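Local coordinates for protein aminotransferase, class III (Deinococcus radiodurans, PDB 3I4J) that probably acts as a pyridoxal phosphate-dependent transaminase of class III, moving amino groups between substrates as its family does, at residues V106-Q111 with P254-L259; W93-G98 with T102-K107; A41-G46 with D311-E316; A82-L87 with S235-C240. The protein carries 1 engineered substitution. All coordinates share one frame; numbering follows the deposited sequence.

Contact 1 (V106-Q111 with P254-L259); sequences VKLARQ and PDIAVL
L108 and I256 meet methyl to methyl: CD2 of L108 lies 3.7 Å from CD1 of I256, and the same CD1 stands 4.0 Å from L108 CG. The two side chains run obliquely past one another; the end of the isoleucine meets the CD2 branch of the leucine and, a little farther off, its branch point. I256 CD1 also comes within 4.5 Å of A109 N, a looser approach in which the tip of the isoleucine lies beside the helix backbone.

The torsions of I256 account for this reach. It sets CG1 anti to its carbonyl carbon (chi1 -64°) and then runs extended (chi2 173°), which carries CD1 away from the strand and up to the helix. Helix and strand are well separated at the backbone, A109 and I256 having their CA atoms 8.5 Å apart; the gap is spanned mainly by side chains, and the packing is apolar.

Around this pair, I256 also packs on A105 and on I227 of the adjacent parallel strand, while L108 rests on V279 and V283 of helix 277-284 and on F5 of the second subunit. The contact thus lays helix 98-115 over strand 256-259 of the mixed seven-stranded sheet, as in the large domain of fold type I pyridoxal phosphate enzymes, with helix 277-284 on the leucine's flank.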
loop_
_atom_site.group_PDB
_atom_site.type_symbol
_atom_site.label_atom_id
_atom_site.label_comp_id
_atom_site.label_asym_id
_atom_site.label_seq_id
_atom_site.Cartn_x
_atom_site.Cartn_y
_atom_site.Cartn_z
ATOM N N VAL C 106 -2.579 -1.511 -15.821
ATOM C CA VAL C 106 -2.620 -2.675 -16.696
ATOM C C VAL C 106 -4.043 -3.218 -16.778
ATOM O O VAL C 106 -4.543 -3.529 -17.861
ATOM C CB VAL C 106 -1.672 -3.781 -16.165
ATOM C CG1 VAL C 106 -1.877 -5.070 -16.933
ATOM C CG2 VAL C 106 -0.228 -3.316 -16.294
ATOM N N LYS C 107 -4.698 -3.323 -15.627
ATOM C CA LYS C 107 -6.064 -3.829 -15.565
ATOM C C LYS C 107 -6.971 -2.945 -16.426
ATOM O O LYS C 107 -7.790 -3.449 -17.202
ATOM C CB LYS C 107 -6.543 -3.831 -14.107
ATOM C CG LYS C 107 -7.835 -4.601 -13.845
ATOM C CD LYS C 107 -9.069 -3.828 -14.276
ATOM C CE LYS C 107 -10.344 -4.578 -13.913
ATOM N NZ LYS C 107 -10.484 -4.758 -12.441
ATOM N N LEU C 108 -6.802 -1.632 -16.285
ATOM C CA LEU C 108 -7.587 -0.650 -17.029
ATOM C C LEU C 108 -7.375 -0.757 -18.543
ATOM O O LEU C 108 -8.330 -0.681 -19.316
ATOM C CB LEU C 108 -7.231 0.762 -16.559
ATOM C CG LEU C 108 -7.960 1.932 -17.224
ATOM C CD1 LEU C 108 -9.469 1.760 -17.087
ATOM C CD2 LEU C 108 -7.507 3.236 -16.572
ATOM N N ALA C 109 -6.124 -0.920 -18.961
ATOM C CA ALA C 109 -5.815 -1.040 -20.383
ATOM C C ALA C 109 -6.528 -2.256 -20.957
ATOM O O ALA C 109 -7.099 -2.194 -22.045
ATOM C CB ALA C 109 -4.312 -1.162 -20.592
ATOM N N ARG C 110 -6.499 -3.363 -20.219
ATOM C CA ARG C 110 -7.158 -4.587 -20.661
ATOM C C ARG C 110 -8.673 -4.399 -20.697
ATOM O O ARG C 110 -9.315 -4.712 -21.701
ATOM C CB ARG C 110 -6.783 -5.751 -19.733
ATOM C CG ARG C 110 -7.601 -7.038 -19.919
ATOM C CD ARG C 110 -7.504 -7.632 -21.321
ATOM N NE ARG C 110 -8.303 -8.857 -21.439
ATOM C CZ ARG C 110 -8.593 -9.457 -22.592
ATOM N NH1 ARG C 110 -8.153 -8.954 -23.737
ATOM N NH2 ARG C 110 -9.332 -10.561 -22.604
ATOM N N GLN C 111 -9.243 -3.877 -19.615
ATOM C CA GLN C 111 -10.688 -3.664 -19.571
ATOM C C GLN C 111 -11.179 -2.739 -20.681
ATOM O O GLN C 111 -12.244 -2.956 -21.252
ATOM C CB GLN C 111 -11.122 -3.084 -18.223
ATOM C CG GLN C 111 -12.635 -2.922 -18.132
ATOM C CD GLN C 111 -13.113 -2.523 -16.754
ATOM O OE1 GLN C 111 -12.329 -2.452 -15.806
ATOM N NE2 GLN C 111 -14.413 -2.265 -16.633
ATOM N N PRO C 254 0.267 10.790 -22.425
ATOM C CA PRO C 254 -0.100 9.381 -22.536
ATOM C C PRO C 254 -1.607 9.219 -22.376
ATOM O O PRO C 254 -2.323 10.203 -22.181
ATOM C CB PRO C 254 0.662 8.752 -21.379
ATOM C CG PRO C 254 0.491 9.794 -20.302
ATOM C CD PRO C 254 0.659 11.126 -21.041
ATOM N N ASP C 255 -2.079 7.980 -22.475
ATOM C CA ASP C 255 -3.492 7.688 -22.287
ATOM C C ASP C 255 -3.697 7.423 -20.792
ATOM O O ASP C 255 -4.767 7.672 -20.247
ATOM C CB ASP C 255 -3.895 6.475 -23.123
ATOM C CG ASP C 255 -3.731 6.727 -24.610
ATOM O OD1 ASP C 255 -4.257 7.756 -25.089
ATOM O OD2 ASP C 255 -3.081 5.909 -25.296
ATOM N N ILE C 256 -2.648 6.929 -20.141
ATOM C CA ILE C 256 -2.665 6.670 -18.699
ATOM C C ILE C 256 -1.296 7.042 -18.129
ATOM O O ILE C 256 -0.274 6.595 -18.642
ATOM C CB ILE C 256 -2.904 5.182 -18.364
ATOM C CG1 ILE C 256 -4.290 4.740 -18.829
ATOM C CG2 ILE C 256 -2.780 4.974 -16.852
ATOM C CD1 ILE C 256 -4.530 3.235 -18.690
ATOM N N ALA C 257 -1.280 7.876 -17.090
ATOM C CA ALA C 257 -0.034 8.267 -16.441
ATOM C C ALA C 257 -0.047 7.664 -15.040
ATOM O O ALA C 257 -0.989 7.886 -14.277
ATOM C CB ALA C 257 0.077 9.787 -16.358
ATOM N N VAL C 258 0.983 6.888 -14.715
ATOM C CA VAL C 258 1.081 6.248 -13.402
ATOM C C VAL C 258 1.978 7.068 -12.483
ATOM O O VAL C 258 3.118 7.378 -12.831
ATOM C CB VAL C 258 1.654 4.823 -13.524
ATOM C CG1 VAL C 258 1.534 4.093 -12.177
ATOM C CG2 VAL C 258 0.914 4.064 -14.611
ATOM N N LEU C 259 1.460 7.397 -11.298
ATOM C CA LEU C 259 2.181 8.209 -10.327
ATOM C C LEU C 259 2.399 7.474 -9.006
ATOM O O LEU C 259 1.659 6.556 -8.667
ATOM C CB LEU C 259 1.404 9.500 -10.063
ATOM C CG LEU C 259 0.999 10.269 -11.324
ATOM C CD1 LEU C 259 0.041 11.406 -10.969
ATOM C CD2 LEU C 259 2.252 10.793 -12.000
#

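Contact 2 (W93-G98 with T102-K107); sequences WAVSGG and TESAVK
T102 grips the carbonyl of G98 twice. Its backbone N makes the i to i+4 helical bond to G98 O (2.9 Å, N-H...O 156°), and its hydroxyl OG1 donates to the same oxygen at 3.0 Å. The second donor comes from well above the carbonyl plane, some 39° out of it. With OG1 anti to the carbonyl carbon of T102, the hydroxyl is swung back to the preceding turn, where G98 O lies.

Two residues further on, S104 turns its side chain toward strand 91-95. There W93 NE1 donates to S104 OG across 3.0 Å; the bond is somewhat bent (141°), with the oxygen at the indole edge and tilted a little from the ring plane. S104 OG has a second bond, to E100 O, so this buried hydroxyl ties the strand's indole to the helix backbone. V95 CG1 stands more loosely beside it, 4.3 Å from S104 OG. With a phenylalanine at W93, lacking the indole N-H, S104 OG would probably lose its donor from the strand and keep only its hold on the helix.

G97 is the N-cap of helix 98-115, and a bound sulfate, probably from the crystallisation liquor, lies about 4 Å from G98, as might be expected if this loop takes the cofactor phosphate as in relatives. Two residues after strand 91-95, an outermost strand of the sheet within this chain, the helix begins and folds back over the sheet, with S104 and A105 resting on L273 of strand 271-275, W93 meeting F290 edge-to-face, and T102 reaching V258 of strand 256-259.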
loop_
_atom_site.group_PDB
_atom_site.type_symbol
_atom_site.label_atom_id
_atom_site.label_comp_id
_atom_site.label_asym_id
_atom_site.label_seq_id
_atom_site.Cartn_x
_atom_site.Cartn_y
_atom_site.Cartn_z
ATOM N N TRP C 93 -7.242 8.052 -10.221
ATOM C CA TRP C 93 -7.537 6.833 -9.483
ATOM C C TRP C 93 -6.460 6.766 -8.400
ATOM O O TRP C 93 -5.297 6.467 -8.682
ATOM C CB TRP C 93 -7.444 5.624 -10.416
ATOM C CG TRP C 93 -7.501 4.295 -9.713
ATOM C CD1 TRP C 93 -6.502 3.365 -9.630
ATOM C CD2 TRP C 93 -8.620 3.744 -9.010
ATOM N NE1 TRP C 93 -6.930 2.267 -8.922
ATOM C CE2 TRP C 93 -8.227 2.474 -8.529
ATOM C CE3 TRP C 93 -9.920 4.200 -8.742
ATOM C CZ2 TRP C 93 -9.090 1.651 -7.794
ATOM C CZ3 TRP C 93 -10.779 3.380 -8.011
ATOM C CH2 TRP C 93 -10.358 2.118 -7.546
ATOM N N ALA C 94 -6.853 7.062 -7.164
ATOM C CA ALA C 94 -5.915 7.086 -6.052
ATOM C C ALA C 94 -5.738 5.735 -5.374
ATOM O O ALA C 94 -6.705 5.012 -5.151
ATOM C CB ALA C 94 -6.371 8.123 -5.012
ATOM N N VAL C 95 -4.488 5.405 -5.068
ATOM C CA VAL C 95 -4.157 4.172 -4.361
ATOM C C VAL C 95 -3.045 4.482 -3.355
ATOM O O VAL C 95 -2.653 5.645 -3.193
ATOM C CB VAL C 95 -3.728 3.028 -5.322
ATOM C CG1 VAL C 95 -4.923 2.577 -6.148
ATOM C CG2 VAL C 95 -2.583 3.477 -6.219
ATOM N N SER C 96 -2.532 3.457 -2.679
ATOM C CA SER C 96 -1.509 3.671 -1.660
ATOM C C SER C 96 -0.060 3.485 -2.100
ATOM O O SER C 96 0.846 4.038 -1.477
ATOM C CB SER C 96 -1.776 2.762 -0.456
ATOM O OG SER C 96 -3.062 2.996 0.087
ATOM N N GLY C 97 0.168 2.708 -3.156
ATOM C CA GLY C 97 1.534 2.486 -3.603
ATOM C C GLY C 97 1.712 2.379 -5.106
ATOM O O GLY C 97 0.750 2.182 -5.850
ATOM N N GLY C 98 2.960 2.497 -5.545
ATOM C CA GLY C 98 3.266 2.426 -6.962
ATOM C C GLY C 98 2.872 1.126 -7.633
ATOM O O GLY C 98 2.384 1.130 -8.759
ATOM N N THR C 102 0.412 0.697 -10.792
ATOM C CA THR C 102 0.851 0.059 -12.025
ATOM C C THR C 102 -0.093 -1.074 -12.412
ATOM O O THR C 102 -0.495 -1.195 -13.567
ATOM C CB THR C 102 2.270 -0.493 -11.865
ATOM O OG1 THR C 102 3.169 0.589 -11.587
ATOM C CG2 THR C 102 2.708 -1.213 -13.130
ATOM N N GLU C 103 -0.440 -1.914 -11.446
ATOM C CA GLU C 103 -1.356 -3.007 -11.725
ATOM C C GLU C 103 -2.725 -2.463 -12.139
ATOM O O GLU C 103 -3.392 -3.043 -13.001
ATOM C CB GLU C 103 -1.485 -3.916 -10.501
ATOM C CG GLU C 103 -0.190 -4.649 -10.147
ATOM C CD GLU C 103 0.368 -5.478 -11.303
ATOM O OE1 GLU C 103 -0.354 -6.365 -11.808
ATOM O OE2 GLU C 103 1.533 -5.246 -11.703
ATOM N N SER C 104 -3.136 -1.346 -11.538
ATOM C CA SER C 104 -4.425 -0.744 -11.875
ATOM C C SER C 104 -4.384 -0.307 -13.334
ATOM O O SER C 104 -5.346 -0.496 -14.070
ATOM C CB SER C 104 -4.722 0.479 -10.999
ATOM O OG SER C 104 -4.957 0.114 -9.644
ATOM N N ALA C 105 -3.253 0.267 -13.738
ATOM C CA ALA C 105 -3.077 0.751 -15.108
ATOM C C ALA C 105 -3.198 -0.378 -16.129
ATOM O O ALA C 105 -3.828 -0.220 -17.178
ATOM C CB ALA C 105 -1.727 1.439 -15.244
ATOM N N VAL C 106 -2.579 -1.511 -15.821
ATOM C CA VAL C 106 -2.620 -2.675 -16.696
ATOM C C VAL C 106 -4.043 -3.218 -16.778
ATOM O O VAL C 106 -4.543 -3.529 -17.861
ATOM C CB VAL C 106 -1.672 -3.781 -16.165
ATOM C CG1 VAL C 106 -1.877 -5.070 -16.933
ATOM C CG2 VAL C 106 -0.228 -3.316 -16.294
ATOM N N LYS C 107 -4.698 -3.323 -15.627
ATOM C CA LYS C 107 -6.064 -3.829 -15.565
ATOM C C LYS C 107 -6.971 -2.945 -16.426
ATOM O O LYS C 107 -7.790 -3.449 -17.202
ATOM C CB LYS C 107 -6.543 -3.831 -14.107
ATOM C CG LYS C 107 -7.835 -4.601 -13.845
ATOM C CD LYS C 107 -9.069 -3.828 -14.276
ATOM C CE LYS C 107 -10.344 -4.578 -13.913
ATOM N NZ LYS C 107 -10.484 -4.758 -12.441
#

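Contact 3 (A41-G46 with D311-E316); sequences ANIGHG and DIVERE
I43 carries the whole contact for its loop, sending one branch to each of two consecutive helix residues, I312 and V313. It occupies the third position of a type I beta turn that begins at A41, where A41 O accepts from G44 N at 3.3 Å. N42, the second residue of the turn, has its OD1 hydrogen-bonded to R239.

At I43 itself the longer branch, through CG1, takes the crowded position between backbone N and carbonyl carbon (chi1 70°) and then extends, delivering CD1 to 3.7 Å from I312 CD1. The short branch is thereby set anti to the carbonyl carbon, and its CG2 reaches V313 CG2 at 3.8 Å. Both helix side chains are met at about a right angle, so the isoleucine lies across them rather than alongside. The CA atoms of I43 and V313 are 7.2 Å apart. Past this point G44 closes the turn with a positive phi of 90°.

Polar groups are kept to the margins: R47 bonds I43 O and forms a salt bridge with E316, joining loop and helix end, while D311 pairs with R80 and R53. Shape and burial, with V50 of helix 48-60 also touching both isoleucines, therefore hold the turn to helix 300-315, and charged pairs border that apolar patch.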
loop_
_atom_site.group_PDB
_atom_site.type_symbol
_atom_site.label_atom_id
_atom_site.label_comp_id
_atom_site.label_asym_id
_atom_site.label_seq_id
_atom_site.Cartn_x
_atom_site.Cartn_y
_atom_site.Cartn_z
ATOM N N ALA C 41 11.403 11.490 -1.199
ATOM C CA ALA C 41 11.320 12.786 -0.511
ATOM C C ALA C 41 11.614 13.998 -1.389
ATOM O O ALA C 41 12.564 14.747 -1.146
ATOM C CB ALA C 41 12.251 12.782 0.704
ATOM N N ASN C 42 10.759 14.207 -2.380
ATOM C CA ASN C 42 10.917 15.298 -3.336
ATOM C C ASN C 42 10.946 16.728 -2.802
ATOM O O ASN C 42 11.597 17.585 -3.395
ATOM C CB ASN C 42 9.837 15.190 -4.413
ATOM C CG ASN C 42 10.038 13.989 -5.323
ATOM O OD1 ASN C 42 10.894 13.138 -5.073
ATOM N ND2 ASN C 42 9.233 13.908 -6.378
ATOM N N ILE C 43 10.246 17.009 -1.704
ATOM C CA ILE C 43 10.253 18.376 -1.194
ATOM C C ILE C 43 11.066 18.564 0.081
ATOM O O ILE C 43 10.990 19.607 0.736
ATOM C CB ILE C 43 8.813 18.909 -0.994
ATOM C CG1 ILE C 43 8.122 18.196 0.173
ATOM C CG2 ILE C 43 8.018 18.701 -2.269
ATOM C CD1 ILE C 43 6.765 18.806 0.528
ATOM N N GLY C 44 11.865 17.558 0.419
ATOM C CA GLY C 44 12.689 17.653 1.609
ATOM C C GLY C 44 11.994 17.136 2.850
ATOM O O GLY C 44 10.787 16.891 2.844
ATOM N N HIS C 45 12.760 16.982 3.924
ATOM C CA HIS C 45 12.224 16.461 5.172
ATOM C C HIS C 45 11.835 17.527 6.192
ATOM O O HIS C 45 12.358 18.642 6.176
ATOM C CB HIS C 45 13.241 15.515 5.809
ATOM C CG HIS C 45 13.658 14.388 4.918
ATOM N ND1 HIS C 45 14.843 14.389 4.216
ATOM C CD2 HIS C 45 13.037 13.226 4.605
ATOM C CE1 HIS C 45 14.935 13.276 3.510
ATOM N NE2 HIS C 45 13.853 12.554 3.729
ATOM N N GLY C 46 10.908 17.158 7.072
ATOM C CA GLY C 46 10.464 18.043 8.137
ATOM C C GLY C 46 9.517 19.181 7.803
ATOM O O GLY C 46 9.498 20.180 8.525
ATOM N N ASP C 311 0.863 21.985 -3.269
ATOM C CA ASP C 311 0.887 23.432 -3.035
ATOM C C ASP C 311 2.328 23.929 -2.987
ATOM O O ASP C 311 2.661 24.974 -3.547
ATOM C CB ASP C 311 0.220 23.802 -1.699
ATOM C CG ASP C 311 -1.286 23.618 -1.708
ATOM O OD1 ASP C 311 -1.918 23.808 -2.763
ATOM O OD2 ASP C 311 -1.845 23.305 -0.638
ATOM N N ILE C 312 3.175 23.170 -2.297
ATOM C CA ILE C 312 4.583 23.504 -2.142
ATOM C C ILE C 312 5.355 23.385 -3.457
ATOM O O ILE C 312 6.145 24.269 -3.808
ATOM C CB ILE C 312 5.219 22.592 -1.075
ATOM C CG1 ILE C 312 4.579 22.890 0.285
ATOM C CG2 ILE C 312 6.726 22.792 -1.029
ATOM C CD1 ILE C 312 4.973 21.921 1.387
ATOM N N VAL C 313 5.121 22.294 -4.179
ATOM C CA VAL C 313 5.784 22.061 -5.456
ATOM C C VAL C 313 5.511 23.220 -6.414
ATOM O O VAL C 313 6.407 23.675 -7.123
ATOM C CB VAL C 313 5.298 20.730 -6.085
ATOM C CG1 VAL C 313 5.791 20.602 -7.525
ATOM C CG2 VAL C 313 5.799 19.554 -5.246
ATOM N N GLU C 314 4.271 23.702 -6.422
ATOM C CA GLU C 314 3.894 24.810 -7.294
ATOM C C GLU C 314 4.394 26.155 -6.760
ATOM O O GLU C 314 5.016 26.931 -7.489
ATOM C CB GLU C 314 2.371 24.854 -7.463
ATOM C CG GLU C 314 1.786 23.592 -8.076
ATOM C CD GLU C 314 0.292 23.690 -8.328
ATOM O OE1 GLU C 314 -0.452 24.080 -7.402
ATOM O OE2 GLU C 314 -0.139 23.361 -9.449
ATOM N N ARG C 315 4.134 26.425 -5.486
ATOM C CA ARG C 315 4.554 27.688 -4.886
ATOM C C ARG C 315 6.063 27.921 -4.958
ATOM O O ARG C 315 6.507 29.038 -5.228
ATOM C CB ARG C 315 4.092 27.758 -3.428
ATOM C CG ARG C 315 4.380 29.093 -2.754
ATOM C CD ARG C 315 3.828 29.127 -1.337
ATOM N NE ARG C 315 4.601 28.293 -0.427
ATOM C CZ ARG C 315 4.093 27.304 0.302
ATOM N NH1 ARG C 315 2.802 27.015 0.233
ATOM N NH2 ARG C 315 4.881 26.605 1.102
ATOM N N GLU C 316 6.849 26.874 -4.718
ATOM C CA GLU C 316 8.304 26.996 -4.759
ATOM C C GLU C 316 8.883 26.691 -6.142
ATOM O O GLU C 316 10.097 26.748 -6.331
ATOM C CB GLU C 316 8.949 26.066 -3.718
ATOM C CG GLU C 316 8.477 26.308 -2.288
ATOM C CD GLU C 316 9.243 25.501 -1.246
ATOM O OE1 GLU C 316 9.974 24.557 -1.617
ATOM O OE2 GLU C 316 9.105 25.809 -0.043
#

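Contact 4 (A82-L87 with S235-C240)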
loop_
_atom_site.group_PDB
_atom_site.type_symbol
_atom_site.label_atom_id
_atom_site.label_comp_id
_atom_site.label_asym_id
_atom_site.label_seq_id
_atom_site.Cartn_x
_atom_site.Cartn_y
_atom_site.Cartn_z
ATOM N N ALA C 82 -4.514 17.012 -11.709
ATOM C CA ALA C 82 -4.730 16.908 -13.147
ATOM C C ALA C 82 -4.224 18.154 -13.867
ATOM O O ALA C 82 -3.554 18.053 -14.895
ATOM C CB ALA C 82 -6.213 16.705 -13.442
ATOM N N ARG C 83 -4.538 19.325 -13.320
ATOM C CA ARG C 83 -4.112 20.584 -13.926
ATOM C C ARG C 83 -2.599 20.792 -13.856
ATOM O O ARG C 83 -1.983 21.247 -14.820
ATOM C CB ARG C 83 -4.842 21.764 -13.269
ATOM C CG ARG C 83 -6.329 21.825 -13.609
ATOM C CD ARG C 83 -6.982 23.118 -13.120
ATOM N NE ARG C 83 -7.179 23.164 -11.671
ATOM C CZ ARG C 83 -8.128 22.499 -11.015
ATOM N NH1 ARG C 83 -8.982 21.721 -11.673
ATOM N NH2 ARG C 83 -8.235 22.624 -9.697
ATOM N N PHE C 84 -1.999 20.454 -12.717
ATOM C CA PHE C 84 -0.559 20.616 -12.555
ATOM C C PHE C 84 0.236 19.854 -13.609
ATOM O O PHE C 84 1.147 20.409 -14.231
ATOM C CB PHE C 84 -0.107 20.144 -11.167
ATOM C CG PHE C 84 1.390 20.106 -11.003
ATOM C CD1 PHE C 84 2.140 21.280 -11.049
ATOM C CD2 PHE C 84 2.057 18.890 -10.859
ATOM C CE1 PHE C 84 3.528 21.242 -10.957
ATOM C CE2 PHE C 84 3.445 18.841 -10.766
ATOM C CZ PHE C 84 4.186 20.017 -10.816
ATOM N N VAL C 85 -0.111 18.588 -13.819
ATOM C CA VAL C 85 0.623 17.767 -14.779
ATOM C C VAL C 85 0.258 17.989 -16.237
ATOM O O VAL C 85 0.769 17.298 -17.115
ATOM C CB VAL C 85 0.489 16.262 -14.452
ATOM C CG1 VAL C 85 0.958 16.009 -13.028
ATOM C CG2 VAL C 85 -0.951 15.803 -14.623
ATOM N N GLY C 86 -0.627 18.945 -16.497
ATOM C CA GLY C 86 -1.004 19.232 -17.873
ATOM C C GLY C 86 -1.983 18.251 -18.488
ATOM O O GLY C 86 -2.022 18.085 -19.711
ATOM N N LEU C 87 -2.771 17.595 -17.639
ATOM C CA LEU C 87 -3.784 16.636 -18.079
ATOM C C LEU C 87 -5.071 17.034 -17.356
ATOM O O LEU C 87 -5.695 16.215 -16.686
ATOM C CB LEU C 87 -3.378 15.213 -17.673
ATOM C CG LEU C 87 -2.014 14.724 -18.178
ATOM C CD1 LEU C 87 -1.719 13.340 -17.610
ATOM C CD2 LEU C 87 -2.020 14.681 -19.707
ATOM N N SER C 235 9.843 9.191 -12.215
ATOM C CA SER C 235 10.166 10.370 -13.016
ATOM C C SER C 235 9.181 11.527 -12.960
ATOM O O SER C 235 9.476 12.614 -13.469
ATOM C CB SER C 235 10.325 9.962 -14.479
ATOM O OG SER C 235 9.080 9.513 -15.002
ATOM N N GLY C 236 8.017 11.303 -12.358
ATOM C CA GLY C 236 7.012 12.348 -12.307
ATOM C C GLY C 236 7.100 13.377 -11.194
ATOM O O GLY C 236 8.020 13.373 -10.375
ATOM N N MET C 237 6.121 14.277 -11.202
ATOM C CA MET C 237 5.977 15.348 -10.224
ATOM C C MET C 237 7.164 16.302 -10.068
ATOM O O MET C 237 7.540 16.663 -8.951
ATOM C CB MET C 237 5.578 14.757 -8.862
ATOM C CG MET C 237 4.267 13.938 -8.898
ATOM S SD MET C 237 2.835 14.744 -9.716
ATOM C CE MET C 237 2.905 13.967 -11.295
ATOM N N GLY C 238 7.737 16.714 -11.198
ATOM C CA GLY C 238 8.848 17.652 -11.184
ATOM C C GLY C 238 10.247 17.076 -11.105
ATOM O O GLY C 238 11.224 17.773 -11.380
ATOM N N ARG C 239 10.341 15.807 -10.727
ATOM C CA ARG C 239 11.613 15.106 -10.585
ATOM C C ARG C 239 12.577 15.361 -11.753
ATOM O O ARG C 239 13.760 15.648 -11.549
ATOM C CB ARG C 239 11.338 13.603 -10.466
ATOM C CG ARG C 239 12.521 12.743 -10.066
ATOM C CD ARG C 239 12.694 12.731 -8.549
ATOM N NE ARG C 239 14.029 13.173 -8.218
ATOM C CZ ARG C 239 14.479 13.431 -7.000
ATOM N NH1 ARG C 239 13.703 13.297 -5.925
ATOM N NH2 ARG C 239 15.719 13.855 -6.872
ATOM N N CYS C 240 12.065 15.254 -12.973
ATOM C CA CYS C 240 12.891 15.439 -14.158
ATOM C C CYS C 240 12.811 16.824 -14.795
ATOM O O CYS C 240 13.054 16.971 -15.995
ATOM C CB CYS C 240 12.539 14.369 -15.194
ATOM S SG CYS C 240 13.007 12.687 -14.688
#
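The apolar part of the contact joins V85 to M237. Methyl CE of M237 lies 3.3 Å from V85 CG1, tighter than usual van der Waals contact, and SD follows at 4.0 Å from the same CG1. Because this approach is so short, the exact place of CE is doubtful, though its burial against the valine is plain. V85 presents CG1 by setting it anti to the carbonyl carbon (chi1 -56°), and L244 packs on both side chains.

The sulfur supplies a second kind of interaction, a Met-aromatic contact. SD of M237 sits 5.5 Å from the centroid of the F84 ring and 82° off the ring normal, hence at the edge, with CE2 of F84 its nearest ring atom at 4.3 Å.

Backbone motifs put both partners in place. Helix 72-84 ends in a Schellman motif, in which G86 has positive phi, L87 N bonds back to A82 O at 2.9 Å and G86 N to R83 O; F84 and V85 are thus displayed at the helix end. Opposite them, M237 and G238 are the central residues of a type I' turn from G236 to R239, closed by a weak bond from R239 N to G236 O.

Beyond the turn, R239 bonds the backbone oxygens of L351 and P405, while the F84 ring also packs on L310 and V313 of helix 300-315.

Overall arrangement
All four contacts are buried, and they differ in chemistry and in the elements they join. Contacts 1 and 2 share helix 98-115 and lie on one sheet, their centres 8 Å apart; contact 1 is purely apolar helix-on-strand packing, whereas contact 2, at the helix start, relies on hydrogen bonds. Contact 4 lies nearest the centre of the chain and bridges two neighbourhoods: M237 packs against L259 of contact 1, and the F84 ring and the turn residues touch contact 3. Contacts 3 and 4 both pin loops against helix ends. Contact 3, like contact 1, joins branched aliphatic side chains with charged pairs nearby, while contact 4 adds a sulfur-aromatic approach.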